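Local coordinates for periplasmic sugar-binding protein (Chloroflexus aurantiacus, PDB 4RXU) that binds beta-D-glucopyranose and probably serves as the solute-binding component of an ABC-type sugar transporter, at residues H149-Y160 and D242-P251. Sequence-based numbering, arbitrary orientation.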
loop_
_atom_site.group_PDB
_atom_site.type_symbol
_atom_site.label_atom_id
_atom_site.label_comp_id
_atom_site.label_asym_id
_atom_site.label_seq_id
_atom_site.Cartn_x
_atom_site.Cartn_y
_atom_site.Cartn_z
ATOM N N HIS A 149 -15.615 12.756 -9.028
ATOM C CA HIS A 149 -16.888 12.904 -8.317
ATOM C C HIS A 149 -17.113 14.241 -7.628
ATOM O O HIS A 149 -18.041 14.370 -6.843
ATOM C CB HIS A 149 -17.056 11.773 -7.328
ATOM C CG HIS A 149 -17.276 10.479 -8.011
ATOM N ND1 HIS A 149 -16.244 9.717 -8.517
ATOM C CD2 HIS A 149 -18.418 9.863 -8.377
ATOM C CE1 HIS A 149 -16.747 8.670 -9.144
ATOM N NE2 HIS A 149 -18.059 8.725 -9.055
ATOM N N ALA A 150 -16.275 15.234 -7.929
ATOM C CA ALA A 150 -16.424 16.574 -7.340
ATOM C C ALA A 150 -16.732 17.547 -8.436
ATOM O O ALA A 150 -16.171 17.427 -9.545
ATOM C CB ALA A 150 -15.134 16.981 -6.649
ATOM N N SER A 151 -17.627 18.496 -8.134
ATOM C CA SER A 151 -17.873 19.642 -9.010
ATOM C C SER A 151 -17.986 20.907 -8.215
ATOM O O SER A 151 -18.128 20.884 -6.993
ATOM C CB SER A 151 -19.128 19.471 -9.859
ATOM O OG SER A 151 -20.180 18.940 -9.090
ATOM N N GLY A 152 -17.910 22.014 -8.943
ATOM C CA GLY A 152 -17.969 23.326 -8.344
ATOM C C GLY A 152 -16.750 23.568 -7.484
ATOM O O GLY A 152 -15.707 22.949 -7.668
ATOM N N THR A 153 -16.898 24.464 -6.524
ATOM C CA THR A 153 -15.791 24.895 -5.698
ATOM C C THR A 153 -16.039 24.714 -4.226
ATOM O O THR A 153 -17.174 24.647 -3.759
ATOM C CB THR A 153 -15.455 26.377 -5.941
ATOM O OG1 THR A 153 -16.621 27.196 -5.738
ATOM C CG2 THR A 153 -14.907 26.552 -7.342
ATOM N N GLY A 154 -14.935 24.653 -3.495
ATOM C CA GLY A 154 -14.993 24.637 -2.051
ATOM C C GLY A 154 -15.424 23.311 -1.476
ATOM O O GLY A 154 -15.933 23.260 -0.359
ATOM N N ASN A 155 -15.223 22.237 -2.224
ATOM C CA ASN A 155 -15.502 20.895 -1.710
ATOM C C ASN A 155 -14.508 20.503 -0.619
ATOM O O ASN A 155 -13.301 20.528 -0.862
ATOM C CB ASN A 155 -15.377 19.892 -2.840
ATOM C CG ASN A 155 -16.413 20.094 -3.907
ATOM O OD1 ASN A 155 -17.570 19.771 -3.710
ATOM N ND2 ASN A 155 -16.007 20.663 -5.031
ATOM N N PRO A 156 -14.991 20.138 0.579
ATOM C CA PRO A 156 -14.053 19.719 1.611
ATOM C C PRO A 156 -13.267 18.462 1.239
ATOM O O PRO A 156 -13.859 17.476 0.794
ATOM C CB PRO A 156 -14.954 19.430 2.817
ATOM C CG PRO A 156 -16.140 20.317 2.601
ATOM C CD PRO A 156 -16.366 20.247 1.106
ATOM N N LEU A 157 -11.975 18.505 1.535
ATOM C CA LEU A 157 -11.046 17.433 1.246
ATOM C C LEU A 157 -10.293 17.089 2.521
ATOM O O LEU A 157 -9.675 17.965 3.154
ATOM C CB LEU A 157 -10.073 17.849 0.131
ATOM C CG LEU A 157 -9.004 16.807 -0.253
ATOM C CD1 LEU A 157 -9.634 15.553 -0.818
ATOM C CD2 LEU A 157 -8.049 17.417 -1.261
ATOM N N TYR A 158 -10.385 15.829 2.909
ATOM C CA TYR A 158 -9.692 15.307 4.066
ATOM C C TYR A 158 -8.625 14.326 3.572
ATOM O O TYR A 158 -8.939 13.364 2.854
ATOM C CB TYR A 158 -10.688 14.618 4.993
ATOM C CG TYR A 158 -11.643 15.604 5.660
ATOM C CD1 TYR A 158 -12.748 16.125 4.983
ATOM C CD2 TYR A 158 -11.424 16.023 6.961
ATOM C CE1 TYR A 158 -13.620 17.028 5.596
ATOM C CE2 TYR A 158 -12.276 16.934 7.579
ATOM C CZ TYR A 158 -13.374 17.442 6.896
ATOM O OH TYR A 158 -14.218 18.355 7.530
ATOM N N LEU A 159 -7.375 14.590 3.935
ATOM C CA LEU A 159 -6.232 13.782 3.466
ATOM C C LEU A 159 -5.780 12.832 4.548
ATOM O O LEU A 159 -5.730 13.215 5.726
ATOM C CB LEU A 159 -5.048 14.697 3.109
ATOM C CG LEU A 159 -5.298 15.767 2.033
ATOM C CD1 LEU A 159 -4.123 16.726 1.946
ATOM C CD2 LEU A 159 -5.629 15.169 0.666
ATOM N N TYR A 160 -5.427 11.604 4.156
ATOM C CA TYR A 160 -4.870 10.616 5.089
ATOM C C TYR A 160 -3.756 9.865 4.392
ATOM O O TYR A 160 -3.682 9.809 3.162
ATOM C CB TYR A 160 -5.949 9.648 5.614
ATOM C CG TYR A 160 -7.018 10.413 6.376
ATOM C CD1 TYR A 160 -6.800 10.806 7.701
ATOM C CD2 TYR A 160 -8.204 10.815 5.754
ATOM C CE1 TYR A 160 -7.760 11.526 8.415
ATOM C CE2 TYR A 160 -9.153 11.564 6.449
ATOM C CZ TYR A 160 -8.928 11.912 7.780
ATOM O OH TYR A 160 -9.880 12.639 8.470
ATOM N N ASP A 242 -17.349 22.917 6.993
ATOM C CA ASP A 242 -16.282 22.042 6.497
ATOM C C ASP A 242 -16.758 20.634 6.168
ATOM O O ASP A 242 -15.950 19.763 5.836
ATOM C CB ASP A 242 -15.191 21.942 7.554
ATOM C CG ASP A 242 -14.642 23.294 7.940
ATOM O OD1 ASP A 242 -14.422 24.118 7.040
ATOM O OD2 ASP A 242 -14.436 23.542 9.144
ATOM N N LYS A 243 -18.065 20.418 6.258
ATOM C CA LYS A 243 -18.638 19.106 6.072
ATOM C C LYS A 243 -19.585 19.132 4.901
ATOM O O LYS A 243 -19.228 19.616 3.827
ATOM C CB LYS A 243 -19.278 18.639 7.374
ATOM C CG LYS A 243 -18.204 18.428 8.419
ATOM C CD LYS A 243 -18.735 18.231 9.800
ATOM C CE LYS A 243 -17.584 18.316 10.778
ATOM N NZ LYS A 243 -18.013 17.906 12.121
ATOM N N GLY A 244 -20.789 18.607 5.092
ATOM C CA GLY A 244 -21.703 18.404 3.994
ATOM C C GLY A 244 -21.234 17.267 3.106
ATOM O O GLY A 244 -21.116 16.130 3.526
ATOM N N LYS A 245 -20.979 17.590 1.858
ATOM C CA LYS A 245 -20.524 16.592 0.901
ATOM C C LYS A 245 -19.016 16.630 0.800
ATOM O O LYS A 245 -18.451 17.600 0.282
ATOM C CB LYS A 245 -21.118 16.895 -0.452
ATOM C CG LYS A 245 -20.814 15.853 -1.496
ATOM C CD LYS A 245 -21.923 15.883 -2.506
ATOM C CE LYS A 245 -21.337 16.062 -3.866
ATOM N NZ LYS A 245 -22.450 16.384 -4.792
ATOM N N VAL A 246 -18.359 15.555 1.230
ATOM C CA VAL A 246 -16.937 15.609 1.499
ATOM C C VAL A 246 -16.200 14.511 0.771
ATOM O O VAL A 246 -16.774 13.517 0.362
ATOM C CB VAL A 246 -16.624 15.558 3.012
ATOM C CG1 VAL A 246 -17.441 16.597 3.771
ATOM C CG2 VAL A 246 -16.849 14.169 3.592
ATOM N N TYR A 247 -14.900 14.734 0.631
ATOM C CA TYR A 247 -14.001 13.914 -0.176
ATOM C C TYR A 247 -12.846 13.475 0.720
ATOM O O TYR A 247 -12.213 14.311 1.367
ATOM C CB TYR A 247 -13.545 14.746 -1.386
ATOM C CG TYR A 247 -14.725 15.010 -2.246
ATOM C CD1 TYR A 247 -15.588 16.082 -1.978
ATOM C CD2 TYR A 247 -15.041 14.159 -3.286
ATOM C CE1 TYR A 247 -16.728 16.282 -2.737
ATOM C CE2 TYR A 247 -16.180 14.365 -4.063
ATOM C CZ TYR A 247 -17.010 15.428 -3.778
ATOM O OH TYR A 247 -18.137 15.628 -4.534
ATOM N N ILE A 248 -12.601 12.167 0.776
ATOM C CA ILE A 248 -11.671 11.587 1.728
ATOM C C ILE A 248 -10.654 10.706 0.999
ATOM O O ILE A 248 -11.007 9.715 0.357
ATOM C CB ILE A 248 -12.383 10.713 2.763
ATOM C CG1 ILE A 248 -13.488 11.499 3.489
ATOM C CG2 ILE A 248 -11.369 10.106 3.746
ATOM C CD1 ILE A 248 -14.482 10.639 4.234
ATOM N N LEU A 249 -9.389 11.113 1.085
ATOM C CA LEU A 249 -8.262 10.328 0.549
ATOM C C LEU A 249 -7.825 9.378 1.653
ATOM O O LEU A 249 -6.993 9.739 2.478
ATOM C CB LEU A 249 -7.097 11.229 0.136
ATOM C CG LEU A 249 -5.927 10.427 -0.469
ATOM C CD1 LEU A 249 -6.244 9.933 -1.877
ATOM C CD2 LEU A 249 -4.683 11.286 -0.463
ATOM N N ALA A 250 -8.429 8.197 1.711
ATOM C CA ALA A 250 -8.015 7.181 2.705
ATOM C C ALA A 250 -7.017 6.272 1.998
ATOM O O ALA A 250 -7.246 5.862 0.852
ATOM C CB ALA A 250 -9.216 6.385 3.214
ATOM N N PRO A 251 -5.895 5.920 2.680
ATOM C CA PRO A 251 -4.792 5.309 1.923
ATOM C C PRO A 251 -4.919 3.809 1.695
ATOM O O PRO A 251 -4.348 3.298 0.755
ATOM C CB PRO A 251 -3.561 5.646 2.783
ATOM C CG PRO A 251 -4.109 5.744 4.178
ATOM C CD PRO A 251 -5.464 6.379 4.011
HETATM O O HOH W 1 -18.884 18.181 -5.503
HETATM O O HOH W 2 -18.999 19.616 -1.381
#
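Strands 155-159 and 246-249 run parallel, their axes 4.8 Å apart and 20° askew, as the two central strands of the four-stranded parallel sheet in one lobe of this periplasmic binding protein fold. Three firm backbone hydrogen bonds alternate between them: Tyr247 N to Pro156 O, Tyr158 N to Tyr247 O and Leu249 N to Tyr158 O. A weak fourth, from Tyr160 N to Leu249 O, extends the pairing toward the sugar cleft, where the side chain of Pro251 lies about 7 Å from the bound glucose.

On the sheet face carrying Leu157, Tyr247 and Leu249, the Tyr247 ring extends to the loop that joins helix 135-148 to strand 155-159. With CG anti to the carbonyl carbon (chi1 -66°), its hydroxyl arrives 2.6 Å from His149 O and donates a hydrogen bond to it, tilted from the carbonyl plane. The methyl of Ala150 sits over the ring face, CB 4.1 Å from the centroid, in a CH-pi contact, while the Asn155 amide, turned 79° from the ring plane, brings OD1 near CE1 of Tyr247. A phenylalanine in place of Tyr247 would probably leave His149 O, and a water that donates to the hydroxyl, without that partner.

The other face carries Tyr158 and Ile248. Tyr158 OH donates to Asp242 O at 2.8 Å from above the carbonyl plane, tying strand 155-159 to the segment that leads into strand 246-249, and the Asp242 carboxylate itself pairs with Lys192. Pro156 packs CB against Val246 CG1, and the CG2 branch of Ile248 meets the edge of the Tyr160 ring, 3.8 Å from CE2. Asn155 OD1 receives hydrogen bonds from two waters: one also donates to Tyr247 OH and accepts from Ser151 N, the other donates to Lys245 O at 2.7 Å.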